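Acetylserotonin O-methyltransferase (Homo sapiens, PDB 4A6D) catalyses the last step of melatonin synthesis, transferring a methyl group from S-adenosylmethionine to N-acetylserotonin. Local coordinates at residues L182-G187 with P241-D246; I206-I211 with E228-Q233. All coordinates share one frame; numbering follows the deposited sequence.

Overall arrangement
Both interactions belong to the O-methyltransferase domain and reach the same sheet, in which strands 182-186 and 205-210 are neighbours. Their centres lie about 8 Å apart, and interaction 2 is nested in the loop that interaction 1 closes. Each is partly buried: strands 182-186 and 205-210 are mostly buried, while E244 of the loop and D231 of the edge strand are exposed. Interaction 1 sets the loop before strand 247-251 against strand 182-186, with two hydrogen bonds at one end and apolar contacts along the rest. Interaction 2 is a parallel strand pair held by a ladder of backbone bonds. The first segment of each reaches S-adenosylmethionine: G187 accepts a hydrogen bond from its amino group, D210 from its ribose hydroxyls.

Interaction 1: L182-G187 with P241-D246; sequences LMCDLG and PLPEAD. With SAM (S-adenosylmethionine), chain D.
L182 meets D246 through two hydrogen bonds. The backbone N of L182 donates to D246 OD2 at 2.8 Å, on the lone pair anti to the other carboxylate oxygen. In return, D246 N donates to L182 O at 2.8 Å and comes from above the carbonyl plane. D246 CG lies beside its own backbone N (chi1 -58°), which lets the carboxylate and the amide serve the same residue. D246 OD1 forms a salt bridge with K274. An asparagine here would probably weaken the link to K274, because the negative charge of the carboxylate would be gone. The L182 side chain runs along the loop, and its CD2 lies 3.4 Å from E244 O. M183 turns its side chain away from the loop, but its backbone C lies 3.9 Å from A245 CB. C184 points at the loop. Its CB packs on A245 CB at 3.7 Å, and its SG, anti to the backbone N (chi1 178°), lies 3.7 Å from CG of the P243 ring. L186 reaches the loop with one methyl: its CD2 meets L242 CD2 at 3.9 Å, the two side chains crossing at about a right angle. G187 follows the strand, and its O accepts a hydrogen bond from the amino N of S-adenosylmethionine at 2.8 Å. Its positive phi suits glycine, and a CB would run into the ligand ribose. Strand 182-186 lies inside the Rossmann-like sheet, between strands 205-210 and 247-251. Helix 259-272 packs on L186 and L242, while P243 also touches T207 and F209 of strand 205-210.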
loop_
_atom_site.group_PDB
_atom_site.type_symbol
_atom_site.label_atom_id
_atom_site.label_comp_id
_atom_site.label_asym_id
_atom_site.label_seq_id
_atom_site.Cartn_x
_atom_site.Cartn_y
_atom_site.Cartn_z
ATOM N N LEU A 182 30.508 -30.810 2.406
ATOM C CA LEU A 182 29.454 -30.948 3.391
ATOM C C LEU A 182 28.942 -29.561 3.804
ATOM O O LEU A 182 29.740 -28.675 4.127
ATOM C CB LEU A 182 29.968 -31.813 4.545
ATOM C CG LEU A 182 29.149 -32.010 5.823
ATOM C CD1 LEU A 182 27.689 -32.431 5.548
ATOM C CD2 LEU A 182 29.848 -33.006 6.728
ATOM N N MET A 183 27.611 -29.353 3.706
ATOM C CA MET A 183 27.006 -28.046 3.993
ATOM C C MET A 183 25.927 -28.085 5.050
ATOM O O MET A 183 25.310 -29.123 5.270
ATOM C CB MET A 183 26.427 -27.419 2.710
ATOM C CG MET A 183 27.411 -27.279 1.594
ATOM S SD MET A 183 26.641 -26.434 0.207
ATOM C CE MET A 183 27.947 -26.520 -0.996
ATOM N N CYS A 184 25.650 -26.930 5.661
ATOM C CA CYS A 184 24.565 -26.814 6.637
ATOM C C CYS A 184 23.815 -25.505 6.433
ATOM O O CYS A 184 24.425 -24.434 6.479
ATOM C CB CYS A 184 25.046 -26.979 8.079
ATOM S SG CYS A 184 23.734 -26.773 9.318
ATOM N N ASP A 185 22.503 -25.597 6.163
ATOM C CA ASP A 185 21.644 -24.410 6.006
ATOM C C ASP A 185 21.019 -24.113 7.361
ATOM O O ASP A 185 20.101 -24.821 7.793
ATOM C CB ASP A 185 20.564 -24.589 4.920
ATOM C CG ASP A 185 19.929 -23.283 4.463
ATOM O OD1 ASP A 185 20.284 -22.217 5.022
ATOM O OD2 ASP A 185 19.051 -23.325 3.570
ATOM N N LEU A 186 21.601 -23.133 8.077
ATOM C CA LEU A 186 21.164 -22.749 9.424
ATOM C C LEU A 186 19.955 -21.894 9.322
ATOM O O LEU A 186 20.042 -20.783 8.796
ATOM C CB LEU A 186 22.282 -22.001 10.156
ATOM C CG LEU A 186 23.494 -22.816 10.548
ATOM C CD1 LEU A 186 24.626 -21.914 10.865
ATOM C CD2 LEU A 186 23.197 -23.688 11.737
ATOM N N GLY A 187 18.822 -22.413 9.771
ATOM C CA GLY A 187 17.549 -21.708 9.651
ATOM C C GLY A 187 17.049 -21.930 8.244
ATOM O O GLY A 187 16.492 -21.025 7.634
ATOM N N PRO A 241 24.373 -28.132 19.689
ATOM C CA PRO A 241 25.567 -28.338 18.836
ATOM C C PRO A 241 25.127 -28.253 17.368
ATOM O O PRO A 241 24.014 -28.698 17.021
ATOM C CB PRO A 241 26.075 -29.726 19.227
ATOM C CG PRO A 241 24.880 -30.425 19.786
ATOM C CD PRO A 241 23.918 -29.398 20.307
ATOM N N LEU A 242 25.945 -27.589 16.529
ATOM C CA LEU A 242 25.599 -27.437 15.112
ATOM C C LEU A 242 26.037 -28.685 14.371
ATOM O O LEU A 242 27.020 -29.323 14.784
ATOM C CB LEU A 242 26.235 -26.187 14.465
ATOM C CG LEU A 242 26.084 -24.815 15.152
ATOM C CD1 LEU A 242 26.918 -23.764 14.425
ATOM C CD2 LEU A 242 24.664 -24.390 15.243
ATOM N N PRO A 243 25.309 -29.079 13.295
ATOM C CA PRO A 243 25.769 -30.234 12.473
ATOM C C PRO A 243 27.178 -29.950 11.933
ATOM O O PRO A 243 27.483 -28.782 11.703
ATOM C CB PRO A 243 24.749 -30.268 11.318
ATOM C CG PRO A 243 23.548 -29.495 11.843
ATOM C CD PRO A 243 24.132 -28.422 12.693
ATOM N N GLU A 244 28.053 -30.973 11.778
ATOM C CA GLU A 244 29.408 -30.753 11.230
ATOM C C GLU A 244 29.254 -30.404 9.783
ATOM O O GLU A 244 28.408 -30.994 9.096
ATOM C CB GLU A 244 30.328 -31.968 11.388
ATOM C CG GLU A 244 31.105 -31.950 12.698
ATOM C CD GLU A 244 30.971 -33.216 13.533
ATOM O OE1 GLU A 244 29.876 -33.447 14.102
ATOM O OE2 GLU A 244 31.963 -33.978 13.615
ATOM N N ALA A 245 29.986 -29.378 9.339
ATOM C CA ALA A 245 29.879 -28.865 7.972
ATOM C C ALA A 245 31.129 -28.081 7.606
ATOM O O ALA A 245 31.832 -27.573 8.492
ATOM C CB ALA A 245 28.651 -27.964 7.836
ATOM N N ASP A 246 31.407 -28.004 6.294
ATOM C CA ASP A 246 32.544 -27.283 5.736
ATOM C C ASP A 246 32.066 -25.879 5.468
ATOM O O ASP A 246 32.855 -24.940 5.549
ATOM C CB ASP A 246 33.023 -27.953 4.425
ATOM C CG ASP A 246 33.428 -29.405 4.602
ATOM O OD1 ASP A 246 34.291 -29.675 5.448
ATOM O OD2 ASP A 246 32.874 -30.267 3.893
HETATM N N SAM D . 16.645 -19.478 5.309
HETATM C CA SAM D . 15.219 -19.448 4.915
HETATM C C SAM D . 14.847 -18.594 3.686
HETATM O O SAM D . 15.549 -17.640 3.422
HETATM O OXT SAM D . 13.846 -18.833 2.936
HETATM C CB SAM D . 14.436 -19.080 6.150
HETATM C CG SAM D . 14.639 -17.627 6.597
HETATM S SD SAM D . 13.534 -17.317 8.022
HETATM C CE SAM D . 13.536 -15.571 8.053
HETATM C "C5'" SAM D . 14.628 -17.519 9.466
HETATM C "C4'" SAM D . 14.651 -19.027 9.754
HETATM O "O4'" SAM D . 15.411 -19.159 10.942
HETATM C "C3'" SAM D . 13.215 -19.611 10.049
HETATM O "O3'" SAM D . 12.964 -20.793 9.270
HETATM C "C2'" SAM D . 13.263 -19.846 11.594
HETATM O "O2'" SAM D . 12.462 -20.899 12.132
HETATM C "C1'" SAM D . 14.761 -20.135 11.796
HETATM N N9 SAM D . 15.200 -19.925 13.191
HETATM C C8 SAM D . 14.902 -18.829 13.998
HETATM N N7 SAM D . 15.462 -18.970 15.162
HETATM C C5 SAM D . 16.114 -20.197 15.214
HETATM C C6 SAM D . 16.856 -20.912 16.173
HETATM N N6 SAM D . 17.105 -20.331 17.372
HETATM N N1 SAM D . 17.405 -22.133 15.838
HETATM C C2 SAM D . 17.161 -22.711 14.653
HETATM N N3 SAM D . 16.446 -22.057 13.726
HETATM C C4 SAM D . 15.966 -20.814 13.927
#

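Interaction 2: I206-I211 with E228-Q233; sequences ITVFDI and EQIDFQ. With SAM (S-adenosylmethionine), chain D.
I206-D210 and I230-Q233 run parallel as neighbouring strands, their axes 28° apart. Residues I206 to F209 pair in turn with I230 to Q233. The ladder starts where I206 N donates to Q229 O, and D231 N then donates to I206 O. V208 uses both its backbone groups: its N donates to D231 O, and its O accepts a hydrogen bond from Q233 N at 3.0 Å. A weak bond from D210 N to Q233 O ends the series. On one face, I206 CG2 packs on I230 CG1 at 3.8 Å. V208 lies alongside F232, with its CB 3.6 Å from ring atom CE1 and its CG2 over one ring face. Helix 192-200 packs on I206, V208 and I230, while helix 212-221 packs on F232. On the other face, T207 OG1 donates to D231 OD2 at 3.2 Å, on the anti side and out of the carboxylate plane. The T207 methyl CG2, anti to the backbone N, is directed at Q233, 3.8 Å from its CB. Q233 extends beyond, and its NE2 meets the edge of the F209 ring at CE2 (3.5 Å), with amide and ring planes 66° apart. NE2 also makes a weak hydrogen bond to P241 O. At the strand end, D210 receives both ribose hydroxyls of S-adenosylmethionine, OD1 taking O2' at 2.6 Å and OD2 taking O3' at 2.8 Å. D210 OD1 also accepts a hydrogen bond from I211 N, and OD2 one from G189 N, which would fix the carboxylate. An acidic residue closing the second strand and gripping the ribose diol is characteristic of class I, Rossmann-like methyltransferases.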
loop_
_atom_site.group_PDB
_atom_site.type_symbol
_atom_site.label_atom_id
_atom_site.label_comp_id
_atom_site.label_asym_id
_atom_site.label_seq_id
_atom_site.Cartn_x
_atom_site.Cartn_y
_atom_site.Cartn_z
ATOM N N ILE A 206 23.980 -31.780 2.189
ATOM C CA ILE A 206 23.507 -30.694 3.067
ATOM C C ILE A 206 22.553 -31.122 4.220
ATOM O O ILE A 206 21.647 -31.942 4.010
ATOM C CB ILE A 206 22.891 -29.543 2.203
ATOM C CG1 ILE A 206 22.710 -28.228 2.991
ATOM C CG2 ILE A 206 21.588 -29.980 1.547
ATOM C CD1 ILE A 206 22.666 -26.940 2.096
ATOM N N THR A 207 22.717 -30.493 5.408
ATOM C CA THR A 207 21.773 -30.645 6.505
ATOM C C THR A 207 20.980 -29.333 6.675
ATOM O O THR A 207 21.579 -28.260 6.782
ATOM C CB THR A 207 22.458 -31.104 7.769
ATOM O OG1 THR A 207 23.049 -32.359 7.469
ATOM C CG2 THR A 207 21.487 -31.256 8.955
ATOM N N VAL A 208 19.646 -29.425 6.695
ATOM C CA VAL A 208 18.797 -28.264 6.962
ATOM C C VAL A 208 18.608 -28.202 8.488
ATOM O O VAL A 208 18.113 -29.159 9.090
ATOM C CB VAL A 208 17.456 -28.279 6.179
ATOM C CG1 VAL A 208 16.573 -27.101 6.572
ATOM C CG2 VAL A 208 17.698 -28.268 4.667
ATOM N N PHE A 209 19.082 -27.117 9.115
ATOM C CA PHE A 209 18.953 -26.908 10.558
ATOM C C PHE A 209 17.874 -25.871 10.869
ATOM O O PHE A 209 17.893 -24.762 10.342
ATOM C CB PHE A 209 20.296 -26.503 11.189
ATOM C CG PHE A 209 20.302 -26.504 12.701
ATOM C CD1 PHE A 209 19.832 -25.405 13.418
ATOM C CD2 PHE A 209 20.745 -27.615 13.409
ATOM C CE1 PHE A 209 19.836 -25.412 14.809
ATOM C CE2 PHE A 209 20.768 -27.614 14.799
ATOM C CZ PHE A 209 20.324 -26.512 15.492
ATOM N N ASP A 210 16.933 -26.227 11.735
ATOM C CA ASP A 210 15.860 -25.323 12.140
ATOM C C ASP A 210 15.220 -25.788 13.440
ATOM O O ASP A 210 15.594 -26.838 13.962
ATOM C CB ASP A 210 14.825 -25.121 11.008
ATOM C CG ASP A 210 14.325 -23.685 10.908
ATOM O OD1 ASP A 210 13.656 -23.226 11.861
ATOM O OD2 ASP A 210 14.568 -23.033 9.850
ATOM N N ILE A 211 14.273 -24.990 13.975
ATOM C CA ILE A 211 13.577 -25.291 15.218
ATOM C C ILE A 211 12.677 -26.518 15.010
ATOM O O ILE A 211 12.129 -26.664 13.898
ATOM C CB ILE A 211 12.812 -24.050 15.789
ATOM C CG1 ILE A 211 11.638 -23.623 14.893
ATOM C CG2 ILE A 211 13.775 -22.885 16.085
ATOM C CD1 ILE A 211 10.554 -22.824 15.567
ATOM N N GLU A 228 18.358 -37.484 -1.427
ATOM C CA GLU A 228 19.368 -38.458 -0.969
ATOM C C GLU A 228 20.656 -37.709 -0.567
ATOM O O GLU A 228 21.605 -38.315 -0.055
ATOM C CB GLU A 228 19.650 -39.531 -2.043
ATOM C CG GLU A 228 18.694 -40.714 -1.991
ATOM C CD GLU A 228 18.949 -41.821 -2.998
ATOM O OE1 GLU A 228 19.983 -42.517 -2.872
ATOM O OE2 GLU A 228 18.099 -42.012 -3.898
ATOM N N GLN A 229 20.651 -36.370 -0.795
ATOM C CA GLN A 229 21.712 -35.401 -0.509
ATOM C C GLN A 229 21.326 -34.512 0.679
ATOM O O GLN A 229 22.199 -33.894 1.283
ATOM C CB GLN A 229 21.925 -34.495 -1.738
ATOM C CG GLN A 229 22.949 -34.996 -2.758
ATOM C CD GLN A 229 22.962 -34.150 -4.015
ATOM O OE1 GLN A 229 21.989 -34.100 -4.775
ATOM N NE2 GLN A 229 24.070 -33.469 -4.272
ATOM N N ILE A 230 20.016 -34.419 0.981
ATOM C CA ILE A 230 19.463 -33.549 2.026
ATOM C C ILE A 230 19.066 -34.311 3.283
ATOM O O ILE A 230 18.379 -35.325 3.209
ATOM C CB ILE A 230 18.311 -32.659 1.477
ATOM C CG1 ILE A 230 18.688 -32.019 0.120
ATOM C CG2 ILE A 230 17.865 -31.591 2.496
ATOM C CD1 ILE A 230 17.511 -31.800 -0.822
ATOM N N ASP A 231 19.482 -33.780 4.434
ATOM C CA ASP A 231 19.232 -34.301 5.776
ATOM C C ASP A 231 18.599 -33.167 6.600
ATOM O O ASP A 231 18.665 -32.013 6.192
ATOM C CB ASP A 231 20.580 -34.768 6.387
ATOM C CG ASP A 231 20.574 -35.211 7.839
ATOM O OD1 ASP A 231 19.527 -35.729 8.304
ATOM O OD2 ASP A 231 21.635 -35.090 8.502
ATOM N N PHE A 232 17.974 -33.498 7.739
ATOM C CA PHE A 232 17.359 -32.523 8.637
ATOM C C PHE A 232 17.844 -32.736 10.055
ATOM O O PHE A 232 17.918 -33.872 10.513
ATOM C CB PHE A 232 15.840 -32.658 8.609
ATOM C CG PHE A 232 15.184 -31.896 7.488
ATOM C CD1 PHE A 232 14.811 -30.570 7.652
ATOM C CD2 PHE A 232 14.956 -32.498 6.258
ATOM C CE1 PHE A 232 14.232 -29.857 6.601
ATOM C CE2 PHE A 232 14.380 -31.783 5.207
ATOM C CZ PHE A 232 14.025 -30.468 5.386
ATOM N N GLN A 233 18.227 -31.651 10.730
ATOM C CA GLN A 233 18.573 -31.642 12.151
ATOM C C GLN A 233 17.690 -30.547 12.750
ATOM O O GLN A 233 17.563 -29.453 12.191
ATOM C CB GLN A 233 20.068 -31.380 12.473
ATOM C CG GLN A 233 20.442 -31.795 13.931
ATOM C CD GLN A 233 21.853 -31.486 14.480
ATOM O OE1 GLN A 233 22.899 -32.017 14.002
ATOM N NE2 GLN A 233 21.890 -30.794 15.646
HETATM N N SAM D . 16.645 -19.478 5.309
HETATM C CA SAM D . 15.219 -19.448 4.915
HETATM C C SAM D . 14.847 -18.594 3.686
HETATM O O SAM D . 15.549 -17.640 3.422
HETATM O OXT SAM D . 13.846 -18.833 2.936
HETATM C CB SAM D . 14.436 -19.080 6.150
HETATM C CG SAM D . 14.639 -17.627 6.597
HETATM S SD SAM D . 13.534 -17.317 8.022
HETATM C CE SAM D . 13.536 -15.571 8.053
HETATM C "C5'" SAM D . 14.628 -17.519 9.466
HETATM C "C4'" SAM D . 14.651 -19.027 9.754
HETATM O "O4'" SAM D . 15.411 -19.159 10.942
HETATM C "C3'" SAM D . 13.215 -19.611 10.049
HETATM O "O3'" SAM D . 12.964 -20.793 9.270
HETATM C "C2'" SAM D . 13.263 -19.846 11.594
HETATM O "O2'" SAM D . 12.462 -20.899 12.132
HETATM C "C1'" SAM D . 14.761 -20.135 11.796
HETATM N N9 SAM D . 15.200 -19.925 13.191
HETATM C C8 SAM D . 14.902 -18.829 13.998
HETATM N N7 SAM D . 15.462 -18.970 15.162
HETATM C C5 SAM D . 16.114 -20.197 15.214
HETATM C C6 SAM D . 16.856 -20.912 16.173
HETATM N N6 SAM D . 17.105 -20.331 17.372
HETATM N N1 SAM D . 17.405 -22.133 15.838
HETATM C C2 SAM D . 17.161 -22.711 14.653
HETATM N N3 SAM D . 16.446 -22.057 13.726
HETATM C C4 SAM D . 15.966 -20.814 13.927
#